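Local atomic coordinates of aldehyde dehydrogenase 12 (Zea mays, PDB entry 6D97), a protein that catalyses the NAD+-dependent oxidation of L-glutamate gamma-semialdehyde to glutamate, the last step of proline catabolism in plants. Residues M109-I113 with C241-D247; P201-L206 with V230-M234; M374-M378 with K431-F437. One frame throughout, in Å; residues are numbered along the deposited sequence.

In the fold
Following the chain from the N terminus, the first of the contacting elements is helix 105-121. Interaction 1 brings it against the loop that follows helix 229-240, closing a loop of 127 residues. Nested inside that loop lies interaction 2, a much shorter closure of 23 residues, in which the start of helix 203-214 meets helix 229-240 beside the parallel NAD-binding sheet. Their centres are 16 Å apart, and helix 229-240 leads from one to the other. Interaction 3 follows in series: helix 371-382 packs on the loop running into strand 437-443 of the seven-stranded mixed sheet. Its centre lies about 42 Å from that of interaction 1, on the opposite side of the chain's centre.

Interaction 1. Residues M109-I113 with C241-D247; sequences MYGDI and CGLPAED
Y110, on helix 105-121, reaches across to the loop before strand 249-251 and ends on the carboxylate of D247. From CB the ring runs outward with I113 CD1 lying over one face, toward the rim and 3.9 Å above the plane. Further out, Y110 CE1 meets the methyl CD1 of L243 at 4.0 Å, near the ring plane. CZ leads to the hydroxyl, and Y110 OH donates a 2.7 Å hydrogen bond to D247 OD2. That oxygen receives it on its anti lone pair, and ring and carboxylate are nearly coplanar, 22° apart. L243 CD1 also touches Y110 OH, at 3.3 Å.

Beside the ring, the end methyl of M109 comes up to the ring of P244, M109 CE lying 3.7 Å from P244 CG; a bend at chi3 (70°) in an otherwise extended chain turns the methyl to the proline. I113 lies along the backbone of the loop, its CD1 3.4 Å from G242 O. G242, with positive phi (113°), closes helix 229-240 in a Schellman motif and lets I113 CG1 come close to the backbone.

D247 OD2 has a second partner in R106, a salt bridge from the same helix as Y110. A phenylalanine in place of Y110 would probably leave D247 OD2 with the arginine but without its hydroxyl donor, and the carboxylate less firmly held in its rotation. With M109 and P244 beside it, this buried carboxylate has a neutral donor and a positive charge as partners, which would be expected to keep it ionised.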
ATOM      1  N   MET A 109       8.567 -12.915  18.406  1.00 27.56           N
ATOM      2  CA  MET A 109       8.616 -12.827  19.862  1.00 35.47           C
ATOM      3  C   MET A 109       7.829 -11.630  20.365  1.00 29.41           C
ATOM      4  O   MET A 109       7.117 -11.719  21.370  1.00 30.02           O
ATOM      5  CB  MET A 109      10.068 -12.735  20.330  1.00 20.18           C
ATOM      6  CG  MET A 109      10.252 -12.612  21.836  1.00 24.44           C
ATOM      7  SD  MET A 109      11.993 -12.401  22.260  1.00 30.21           S
ATOM      8  CE  MET A 109      12.307 -10.741  21.661  1.00 20.66           C
ATOM      9  N   TYR A 110       7.944 -10.498  19.681  1.00 31.10           N
ATOM     10  CA  TYR A 110       7.238  -9.321  20.157  1.00 32.58           C
ATOM     11  C   TYR A 110       5.756  -9.389  19.830  1.00 30.30           C
ATOM     12  O   TYR A 110       4.946  -8.731  20.493  1.00 22.05           O
ATOM     13  CB  TYR A 110       7.881  -8.065  19.592  1.00 24.62           C
ATOM     14  CG  TYR A 110       8.976  -7.576  20.491  1.00 28.84           C
ATOM     15  CD1 TYR A 110       8.676  -6.860  21.639  1.00 29.15           C
ATOM     16  CD2 TYR A 110      10.303  -7.859  20.221  1.00 29.45           C
ATOM     17  CE1 TYR A 110       9.664  -6.419  22.480  1.00 31.43           C
ATOM     18  CE2 TYR A 110      11.300  -7.420  21.054  1.00 36.55           C
ATOM     19  CZ  TYR A 110      10.977  -6.701  22.182  1.00 35.49           C
ATOM     20  OH  TYR A 110      11.978  -6.267  23.015  1.00 35.57           O
ATOM     21  N   GLY A 111       5.382 -10.169  18.816  1.00 24.72           N
ATOM     22  CA  GLY A 111       3.983 -10.525  18.671  1.00 17.99           C
ATOM     23  C   GLY A 111       3.470 -11.271  19.887  1.00 33.98           C
ATOM     24  O   GLY A 111       2.390 -10.977  20.405  1.00 33.21           O
ATOM     25  N   ASP A 112       4.261 -12.233  20.377  1.00 26.53           N
ATOM     26  CA  ASP A 112       3.861 -13.009  21.548  1.00 22.75           C
ATOM     27  C   ASP A 112       3.880 -12.164  22.814  1.00 22.61           C
ATOM     28  O   ASP A 112       2.966 -12.261  23.642  1.00 27.52           O
ATOM     29  CB  ASP A 112       4.767 -14.230  21.711  1.00 29.40           C
ATOM     30  CG  ASP A 112       4.481 -15.310  20.684  1.00 50.20           C
ATOM     31  OD1 ASP A 112       3.377 -15.299  20.098  1.00 52.26           O
ATOM     32  OD2 ASP A 112       5.364 -16.166  20.462  1.00 57.74           O
ATOM     33  N   ILE A 113       4.919 -11.344  22.993  1.00 28.13           N
ATOM     34  CA  ILE A 113       4.991 -10.463  24.159  1.00 38.61           C
ATOM     35  C   ILE A 113       3.779  -9.544  24.201  1.00 19.77           C
ATOM     36  O   ILE A 113       3.137  -9.374  25.243  1.00 37.05           O
ATOM     37  CB  ILE A 113       6.300  -9.658  24.143  1.00 36.46           C
ATOM     38  CG1 ILE A 113       7.494 -10.578  24.376  1.00 36.04           C
ATOM     39  CG2 ILE A 113       6.254  -8.550  25.185  1.00 27.12           C
ATOM     40  CD1 ILE A 113       8.814  -9.930  24.035  1.00 35.64           C
ATOM     41  N   CYS A 241       5.895 -10.837  30.749  1.00 25.65           N
ATOM     42  CA  CYS A 241       5.316 -11.272  29.486  1.00 23.26           C
ATOM     43  C   CYS A 241       6.370 -11.650  28.455  1.00 33.13           C
ATOM     44  O   CYS A 241       6.012 -12.028  27.335  1.00 30.46           O
ATOM     45  CB  CYS A 241       4.400 -10.182  28.921  1.00 22.41           C
ATOM     46  SG  CYS A 241       2.915  -9.886  29.903  1.00 34.21           S
ATOM     47  N   GLY A 242       7.654 -11.558  28.799  1.00 29.55           N
ATOM     48  CA  GLY A 242       8.712 -12.057  27.944  1.00 25.13           C
ATOM     49  C   GLY A 242       9.619 -11.005  27.349  1.00 26.94           C
ATOM     50  O   GLY A 242      10.498 -11.363  26.554  1.00 24.48           O
ATOM     51  N   LEU A 243       9.433  -9.731  27.680  1.00 22.35           N
ATOM     52  CA  LEU A 243      10.354  -8.691  27.235  1.00 32.29           C
ATOM     53  C   LEU A 243      11.758  -9.004  27.735  1.00 25.68           C
ATOM     54  O   LEU A 243      11.965  -9.088  28.956  1.00 23.87           O
ATOM     55  CB  LEU A 243       9.918  -7.317  27.737  1.00 37.63           C
ATOM     56  CG  LEU A 243      10.978  -6.215  27.617  1.00 41.27           C
ATOM     57  CD1 LEU A 243      11.232  -5.843  26.169  1.00 37.24           C
ATOM     58  CD2 LEU A 243      10.565  -4.994  28.432  1.00 45.76           C
ATOM     59  N   PRO A 244      12.737  -9.193  26.849  1.00 25.28           N
ATOM     60  CA  PRO A 244      14.077  -9.577  27.306  1.00 25.60           C
ATOM     61  C   PRO A 244      14.719  -8.488  28.150  1.00 30.29           C
ATOM     62  O   PRO A 244      14.585  -7.294  27.868  1.00 29.61           O
ATOM     63  CB  PRO A 244      14.845  -9.805  25.999  1.00 24.31           C
ATOM     64  CG  PRO A 244      13.789 -10.106  24.996  1.00 26.52           C
ATOM     65  CD  PRO A 244      12.617  -9.258  25.384  1.00 22.76           C
ATOM     66  N   ALA A 245      15.416  -8.921  29.203  1.00 24.76           N
ATOM     67  CA  ALA A 245      16.072  -7.985  30.108  1.00 25.26           C
ATOM     68  C   ALA A 245      16.990  -7.030  29.356  1.00 27.75           C
ATOM     69  O   ALA A 245      17.057  -5.838  29.674  1.00 27.31           O
ATOM     70  CB  ALA A 245      16.857  -8.755  31.172  1.00 26.82           C
ATOM     71  N   GLU A 246      17.691  -7.529  28.336  1.00 27.92           N
ATOM     72  CA  GLU A 246      18.718  -6.739  27.673  1.00 34.58           C
ATOM     73  C   GLU A 246      18.178  -5.845  26.566  1.00 34.47           C
ATOM     74  O   GLU A 246      18.959  -5.094  25.974  1.00 39.27           O
ATOM     75  CB  GLU A 246      19.796  -7.662  27.092  1.00 35.95           C
ATOM     76  N   ASP A 247      16.876  -5.896  26.274  1.00 31.71           N
ATOM     77  CA  ASP A 247      16.344  -5.197  25.111  1.00 32.10           C
ATOM     78  C   ASP A 247      16.072  -3.717  25.357  1.00 28.65           C
ATOM     79  O   ASP A 247      15.981  -2.955  24.389  1.00 36.51           O
ATOM     80  CB  ASP A 247      15.063  -5.879  24.620  1.00 33.63           C
ATOM     81  CG  ASP A 247      15.346  -7.061  23.712  1.00 25.53           C
ATOM     82  OD1 ASP A 247      16.487  -7.565  23.740  1.00 33.18           O
ATOM     83  OD2 ASP A 247      14.435  -7.480  22.965  1.00 29.24           O
TER

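Interaction 2. Residues P201-L206 with V230-M234; sequences PLEIPL and VMEQM
The Rossmann-like NAD-binding domain of this aldehyde dehydrogenase carries the contact: the start of helix 203-214 packs on helix 229-240, the two helices flanking strand 218-223 in the chain. M231 has the largest share. Its side chain bends at chi2 and chi3 (-47° and -71°) and folds back over the first turn of helix 203-214. There M231 CG lies against P205 CG at 3.4 Å, tighter than usual for two carbons, and M231 SD rests 4.1 Å from L206 CB.

M234, one turn on, serves the two leucines. L202 crosses it at about a right angle, with CD1 of L202 3.7 Å from M234 CG. L206 crosses it likewise: both its methyls reach the thioether end, CD1 at 3.9 Å from M234 CE. With CG anti to the backbone N (chi1 -175°) and a bend at chi2, M234 sends its end methyl to L206 while its CB and CG stay beside L202. V230 divides its branches, CG2 meeting P201 CB at 3.7 Å and CG1 meeting L202 CB.

A single water supplies the polar link. It donates to P201 O and accepts from M231 N, each at 2.7 Å, satisfying a carbonyl ahead of helix 203-214 and an amide in the first turn of the other helix.

Beneath, P205 and M231 both rest on L221 and V223 of strand 218-223, and the side chain of P205 comes within about 4 Å of that of T196, an NAD-binding residue. Helix 142-157 meets L202 and L206 through S152, while helix 124-137 brings V137 to V230 and F130 to M234.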
ATOM      1  N   PRO A 201       1.168   9.038  31.869  1.00 30.67           N
ATOM      2  CA  PRO A 201       2.292   8.241  32.383  1.00 21.44           C
ATOM      3  C   PRO A 201       2.390   6.843  31.793  1.00 30.32           C
ATOM      4  O   PRO A 201       3.411   6.175  32.008  1.00 30.55           O
ATOM      5  CB  PRO A 201       2.017   8.178  33.895  1.00 21.95           C
ATOM      6  CG  PRO A 201       0.967   9.223  34.162  1.00 27.46           C
ATOM      7  CD  PRO A 201       0.163   9.314  32.908  1.00 24.55           C
ATOM      8  N   LEU A 202       1.375   6.372  31.072  1.00 24.77           N
ATOM      9  CA  LEU A 202       1.391   5.034  30.494  1.00 20.14           C
ATOM     10  C   LEU A 202       1.291   5.046  28.978  1.00 22.16           C
ATOM     11  O   LEU A 202       2.133   4.447  28.299  1.00 27.79           O
ATOM     12  CB  LEU A 202       0.246   4.193  31.079  1.00 25.11           C
ATOM     13  CG  LEU A 202       0.125   2.774  30.516  1.00 29.11           C
ATOM     14  CD1 LEU A 202       1.296   1.921  30.988  1.00 24.69           C
ATOM     15  CD2 LEU A 202      -1.197   2.143  30.911  1.00 32.02           C
ATOM     16  N   GLU A 203       0.286   5.732  28.429  1.00 35.00           N
ATOM     17  CA  GLU A 203      -0.053   5.588  27.015  1.00 34.47           C
ATOM     18  C   GLU A 203       1.092   6.025  26.110  1.00 24.90           C
ATOM     19  O   GLU A 203       1.481   5.296  25.191  1.00 23.84           O
ATOM     20  CB  GLU A 203      -1.316   6.390  26.703  1.00 34.74           C
ATOM     21  CG  GLU A 203      -1.763   6.325  25.256  1.00 36.20           C
ATOM     22  CD  GLU A 203      -3.006   7.157  25.008  1.00 47.97           C
ATOM     23  OE1 GLU A 203      -3.756   7.411  25.974  1.00 49.74           O
ATOM     24  OE2 GLU A 203      -3.232   7.565  23.851  1.00 55.71           O
ATOM     25  N   ILE A 204       1.637   7.215  26.343  1.00 21.20           N
ATOM     26  CA  ILE A 204       2.675   7.754  25.464  1.00 19.34           C
ATOM     27  C   ILE A 204       3.948   6.917  25.566  1.00 23.52           C
ATOM     28  O   ILE A 204       4.428   6.424  24.535  1.00 27.03           O
ATOM     29  CB  ILE A 204       2.953   9.237  25.762  1.00 29.53           C
ATOM     30  CG1 ILE A 204       1.722  10.091  25.454  1.00 24.52           C
ATOM     31  CG2 ILE A 204       4.161   9.710  24.976  1.00 24.70           C
ATOM     32  CD1 ILE A 204       1.881  11.537  25.857  1.00 27.17           C
ATOM     33  N   PRO A 205       4.534   6.714  26.757  1.00 29.03           N
ATOM     34  CA  PRO A 205       5.784   5.932  26.805  1.00 27.80           C
ATOM     35  C   PRO A 205       5.630   4.487  26.357  1.00 29.40           C
ATOM     36  O   PRO A 205       6.516   3.972  25.665  1.00 24.21           O
ATOM     37  CB  PRO A 205       6.207   6.036  28.277  1.00 26.35           C
ATOM     38  CG  PRO A 205       4.983   6.430  29.009  1.00 20.25           C
ATOM     39  CD  PRO A 205       4.190   7.262  28.083  1.00 23.24           C
ATOM     40  N   LEU A 206       4.532   3.815  26.719  1.00 23.94           N
ATOM     41  CA  LEU A 206       4.370   2.414  26.329  1.00 18.67           C
ATOM     42  C   LEU A 206       4.286   2.264  24.815  1.00 25.74           C
ATOM     43  O   LEU A 206       4.920   1.373  24.236  1.00 23.16           O
ATOM     44  CB  LEU A 206       3.129   1.810  26.987  1.00 21.63           C
ATOM     45  CG  LEU A 206       2.729   0.417  26.484  1.00 22.98           C
ATOM     46  CD1 LEU A 206       3.782  -0.613  26.859  1.00 20.86           C
ATOM     47  CD2 LEU A 206       1.360   0.002  27.001  1.00 21.86           C
ATOM     48  N   VAL A 230       4.587   4.617  36.966  1.00 30.42           N
ATOM     49  CA  VAL A 230       3.624   3.868  36.165  1.00 28.19           C
ATOM     50  C   VAL A 230       4.348   2.981  35.163  1.00 31.73           C
ATOM     51  O   VAL A 230       4.132   1.765  35.108  1.00 40.07           O
ATOM     52  CB  VAL A 230       2.649   4.825  35.461  1.00 27.63           C
ATOM     53  CG1 VAL A 230       1.731   4.048  34.532  1.00 22.34           C
ATOM     54  CG2 VAL A 230       1.851   5.605  36.491  1.00 23.51           C
ATOM     55  N   MET A 231       5.227   3.581  34.354  1.00 24.92           N
ATOM     56  CA  MET A 231       5.975   2.792  33.382  1.00 26.56           C
ATOM     57  C   MET A 231       6.899   1.797  34.061  1.00 22.91           C
ATOM     58  O   MET A 231       7.194   0.742  33.490  1.00 29.18           O
ATOM     59  CB  MET A 231       6.778   3.698  32.451  1.00 27.54           C
ATOM     60  CG  MET A 231       6.033   4.080  31.200  1.00 31.24           C
ATOM     61  SD  MET A 231       5.236   2.698  30.355  1.00 31.24           S
ATOM     62  CE  MET A 231       6.660   1.836  29.700  1.00 24.71           C
ATOM     63  N   GLU A 232       7.366   2.107  35.271  1.00 23.74           N
ATOM     64  CA  GLU A 232       8.176   1.145  36.008  1.00 25.00           C
ATOM     65  C   GLU A 232       7.381  -0.124  36.283  1.00 24.71           C
ATOM     66  O   GLU A 232       7.870  -1.239  36.065  1.00 32.06           O
ATOM     67  CB  GLU A 232       8.677   1.771  37.310  1.00 29.78           C
ATOM     68  CG  GLU A 232       9.943   1.127  37.846  1.00 38.62           C
ATOM     69  CD  GLU A 232       9.787   0.587  39.249  1.00 48.09           C
ATOM     70  OE1 GLU A 232      10.622   0.927  40.111  1.00 46.12           O
ATOM     71  OE2 GLU A 232       8.830  -0.176  39.491  1.00 56.58           O
ATOM     72  N   GLN A 233       6.137   0.032  36.742  1.00 24.76           N
ATOM     73  CA  GLN A 233       5.257  -1.119  36.926  1.00 31.86           C
ATOM     74  C   GLN A 233       4.938  -1.787  35.596  1.00 24.12           C
ATOM     75  O   GLN A 233       4.872  -3.018  35.512  1.00 30.42           O
ATOM     76  CB  GLN A 233       3.973  -0.686  37.633  1.00 27.67           C
ATOM     77  CG  GLN A 233       4.211  -0.041  38.986  1.00 37.83           C
ATOM     78  CD  GLN A 233       4.927  -0.965  39.949  1.00 38.90           C
ATOM     79  OE1 GLN A 233       4.433  -2.042  40.278  1.00 40.68           O
ATOM     80  NE2 GLN A 233       6.103  -0.553  40.400  1.00 39.21           N
ATOM     81  N   MET A 234       4.741  -0.992  34.542  1.00 25.02           N
ATOM     82  CA  MET A 234       4.443  -1.569  33.234  1.00 24.82           C
ATOM     83  C   MET A 234       5.616  -2.394  32.716  1.00 33.85           C
ATOM     84  O   MET A 234       5.420  -3.447  32.097  1.00 30.50           O
ATOM     85  CB  MET A 234       4.078  -0.463  32.245  1.00 22.37           C
ATOM     86  CG  MET A 234       3.636  -0.983  30.893  1.00 22.13           C
ATOM     87  SD  MET A 234       2.117  -1.943  31.006  1.00 29.57           S
ATOM     88  CE  MET A 234       2.287  -2.964  29.549  1.00 26.76           C
TER
HETATM   89  O   HOH W   1       5.339   6.261  33.879  1.00 16.05           O

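Interaction 3. Residues M374-M378 with K431-F437; sequences MIEHM and KEIFGPF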
ATOM      1  N   MET A 374      -1.630  31.238  36.300  1.00 47.06           N
ATOM      2  CA  MET A 374      -2.879  31.193  35.548  1.00 39.22           C
ATOM      3  C   MET A 374      -3.716  32.443  35.789  1.00 38.74           C
ATOM      4  O   MET A 374      -4.336  32.968  34.856  1.00 37.69           O
ATOM      5  CB  MET A 374      -3.664  29.935  35.919  1.00 34.60           C
ATOM      6  CG  MET A 374      -3.172  28.670  35.234  1.00 37.74           C
ATOM      7  SD  MET A 374      -4.104  27.190  35.679  1.00 43.34           S
ATOM      8  CE  MET A 374      -3.245  26.675  37.166  1.00 39.05           C
ATOM      9  N   ILE A 375      -3.749  32.932  37.033  1.00 44.48           N
ATOM     10  CA  ILE A 375      -4.456  34.175  37.330  1.00 48.71           C
ATOM     11  C   ILE A 375      -3.810  35.344  36.595  1.00 52.36           C
ATOM     12  O   ILE A 375      -4.499  36.183  36.002  1.00 51.81           O
ATOM     13  CB  ILE A 375      -4.496  34.421  38.849  1.00 47.00           C
ATOM     14  CG1 ILE A 375      -5.471  33.454  39.532  1.00 45.52           C
ATOM     15  CG2 ILE A 375      -4.873  35.870  39.130  1.00 40.15           C
ATOM     16  CD1 ILE A 375      -6.919  33.733  39.205  1.00 45.83           C
ATOM     17  N   GLU A 376      -2.473  35.419  36.622  1.00 48.85           N
ATOM     18  CA  GLU A 376      -1.767  36.505  35.945  1.00 46.88           C
ATOM     19  C   GLU A 376      -2.084  36.515  34.452  1.00 48.98           C
ATOM     20  O   GLU A 376      -2.392  37.566  33.875  1.00 47.65           O
ATOM     21  CB  GLU A 376      -0.259  36.378  36.181  1.00 43.55           C
ATOM     22  CG  GLU A 376       0.531  37.576  35.676  1.00 59.38           C
ATOM     23  CD  GLU A 376       2.004  37.273  35.492  1.00 69.04           C
ATOM     24  OE1 GLU A 376       2.793  37.489  36.434  1.00 70.13           O
ATOM     25  OE2 GLU A 376       2.377  36.805  34.401  1.00 73.31           O
ATOM     26  N   HIS A 377      -2.009  35.345  33.806  1.00 41.44           N
ATOM     27  CA  HIS A 377      -2.376  35.226  32.391  1.00 39.58           C
ATOM     28  C   HIS A 377      -3.792  35.743  32.143  1.00 38.64           C
ATOM     29  O   HIS A 377      -4.027  36.529  31.218  1.00 37.05           O
ATOM     30  CB  HIS A 377      -2.261  33.772  31.931  1.00 30.10           C
ATOM     31  CG  HIS A 377      -2.558  33.571  30.471  1.00 36.55           C
ATOM     32  ND1 HIS A 377      -1.774  34.112  29.470  1.00 39.59           N
ATOM     33  CD2 HIS A 377      -3.549  32.887  29.851  1.00 39.15           C
ATOM     34  CE1 HIS A 377      -2.274  33.771  28.297  1.00 35.95           C
ATOM     35  NE2 HIS A 377      -3.345  33.024  28.502  1.00 39.58           N
ATOM     36  N   MET A 378      -4.748  35.319  32.966  1.00 35.42           N
ATOM     37  CA  MET A 378      -6.122  35.803  32.845  1.00 32.02           C
ATOM     38  C   MET A 378      -6.190  37.323  32.940  1.00 41.56           C
ATOM     39  O   MET A 378      -6.903  37.970  32.161  1.00 43.74           O
ATOM     40  CB  MET A 378      -7.003  35.181  33.935  1.00 36.28           C
ATOM     41  CG  MET A 378      -8.415  35.715  33.987  1.00 43.03           C
ATOM     42  SD  MET A 378      -9.293  35.097  35.443  1.00 46.18           S
ATOM     43  CE  MET A 378      -8.500  35.993  36.780  1.00 41.02           C
ATOM     44  N   LYS A 431      -0.966  31.821  23.691  1.00 40.32           N
ATOM     45  CA  LYS A 431      -0.008  31.201  24.596  1.00 32.64           C
ATOM     46  C   LYS A 431      -0.633  29.959  25.227  1.00 37.23           C
ATOM     47  O   LYS A 431      -1.750  30.022  25.747  1.00 34.43           O
ATOM     48  CB  LYS A 431       0.411  32.209  25.671  1.00 42.18           C
ATOM     49  CG  LYS A 431       1.342  31.686  26.737  1.00 47.97           C
ATOM     50  CD  LYS A 431       1.325  32.629  27.923  1.00 58.08           C
ATOM     51  CE  LYS A 431       2.253  32.158  29.010  1.00 56.27           C
ATOM     52  NZ  LYS A 431       3.617  32.717  28.854  1.00 59.99           N
ATOM     53  N   GLU A 432       0.077  28.838  25.192  1.00 37.08           N
ATOM     54  CA  GLU A 432      -0.451  27.611  25.757  1.00 39.67           C
ATOM     55  C   GLU A 432      -0.365  27.647  27.277  1.00 44.35           C
ATOM     56  O   GLU A 432       0.727  27.817  27.831  1.00 45.03           O
ATOM     57  CB  GLU A 432       0.306  26.389  25.218  1.00 47.90           C
ATOM     58  CG  GLU A 432      -0.320  25.074  25.629  1.00 55.21           C
ATOM     59  CD  GLU A 432       0.617  23.905  25.453  1.00 64.23           C
ATOM     60  OE1 GLU A 432       1.829  24.105  25.647  1.00 64.02           O
ATOM     61  OE2 GLU A 432       0.147  22.788  25.145  1.00 61.62           O
ATOM     62  N   ILE A 433      -1.511  27.493  27.942  1.00 45.65           N
ATOM     63  CA  ILE A 433      -1.590  27.347  29.391  1.00 39.42           C
ATOM     64  C   ILE A 433      -1.972  25.897  29.661  1.00 39.38           C
ATOM     65  O   ILE A 433      -3.122  25.486  29.418  1.00 40.73           O
ATOM     66  CB  ILE A 433      -2.597  28.313  30.026  1.00 39.50           C
ATOM     67  CG1 ILE A 433      -2.510  29.694  29.366  1.00 37.35           C
ATOM     68  CG2 ILE A 433      -2.375  28.440  31.541  1.00 46.88           C
ATOM     69  CD1 ILE A 433      -1.193  30.444  29.636  1.00 43.64           C
ATOM     70  N   PHE A 434      -1.023  25.108  30.172  1.00 41.77           N
ATOM     71  CA  PHE A 434      -1.241  23.677  30.372  1.00 33.18           C
ATOM     72  C   PHE A 434      -2.064  23.488  31.647  1.00 38.11           C
ATOM     73  O   PHE A 434      -1.639  22.877  32.627  1.00 40.31           O
ATOM     74  CB  PHE A 434       0.069  22.903  30.398  1.00 31.41           C
ATOM     75  CG  PHE A 434      -0.052  21.522  29.800  1.00 37.46           C
ATOM     76  CD1 PHE A 434      -0.463  21.371  28.479  1.00 34.29           C
ATOM     77  CD2 PHE A 434       0.193  20.388  30.541  1.00 33.11           C
ATOM     78  CE1 PHE A 434      -0.614  20.108  27.926  1.00 35.73           C
ATOM     79  CE2 PHE A 434       0.046  19.129  29.984  1.00 37.75           C
ATOM     80  CZ  PHE A 434      -0.361  18.995  28.679  1.00 35.58           C
ATOM     81  N   GLY A 435      -3.286  24.038  31.607  1.00 38.47           N
ATOM     82  CA  GLY A 435      -4.229  23.999  32.698  1.00 31.68           C
ATOM     83  C   GLY A 435      -5.647  24.167  32.199  1.00 35.01           C
ATOM     84  O   GLY A 435      -5.893  24.279  30.994  1.00 35.60           O
ATOM     85  N   PRO A 436      -6.623  24.211  33.130  1.00 38.67           N
ATOM     86  CA  PRO A 436      -8.043  24.318  32.718  1.00 33.52           C
ATOM     87  C   PRO A 436      -8.402  25.759  32.342  1.00 45.19           C
ATOM     88  O   PRO A 436      -8.980  26.529  33.117  1.00 42.37           O
ATOM     89  CB  PRO A 436      -8.790  23.839  33.967  1.00 32.78           C
ATOM     90  CG  PRO A 436      -7.783  23.989  35.152  1.00 40.03           C
ATOM     91  CD  PRO A 436      -6.447  24.398  34.581  1.00 35.37           C
ATOM     92  N   PHE A 437      -8.071  26.126  31.106  1.00 50.59           N
ATOM     93  CA  PHE A 437      -8.154  27.521  30.684  1.00 41.29           C
ATOM     94  C   PHE A 437      -8.283  27.560  29.170  1.00 40.48           C
ATOM     95  O   PHE A 437      -7.499  26.914  28.459  1.00 34.88           O
ATOM     96  CB  PHE A 437      -6.930  28.332  31.138  1.00 34.00           C
ATOM     97  CG  PHE A 437      -7.022  29.807  30.838  1.00 47.18           C
ATOM     98  CD1 PHE A 437      -6.690  30.301  29.587  1.00 47.93           C
ATOM     99  CD2 PHE A 437      -7.463  30.703  31.797  1.00 47.49           C
ATOM    100  CE1 PHE A 437      -6.795  31.660  29.305  1.00 45.68           C
ATOM    101  CE2 PHE A 437      -7.565  32.066  31.508  1.00 44.71           C
ATOM    102  CZ  PHE A 437      -7.234  32.532  30.266  1.00 39.85           C
TER
HETATM  103  O   HOH W   2      -4.242  31.420  26.246  1.00 51.67           O
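H377 points from helix 371-382 into the loop leading to strand 437-443, and its imidazole is packed on more than one side. I433 lies over one face: I433 CD1 sits 3.4 Å from the centroid of the H377 ring and only 10° off the normal, a close CH-pi contact. The CD2 edge of the same ring turns to the face of F437 in an offset edge-to-face pair, the planes at 65° and the centroids 5.1 Å apart. A chi1 of -177°, with CG anti to the backbone N, carries the imidazole out from the helix to both. A water lies 2.9 Å from both H377 NE2 and K431 O, donating to the latter, and the CD methylene of K431 slides past ND1.

F437 begins strand 437-443 in the mixed sheet of what is, in aldehyde dehydrogenases, the catalytic domain, and its CE2 also meets M378 CB; T411 and V413 of the adjoining strand 411-414 touch its side chain as well.

M374, one turn before H377, runs past I433 in the opposite direction, CG 3.8 Å from I433 CG2. Crossing P436, M374 SD rests 3.8 Å from P436 CD, beside the backbone of G435.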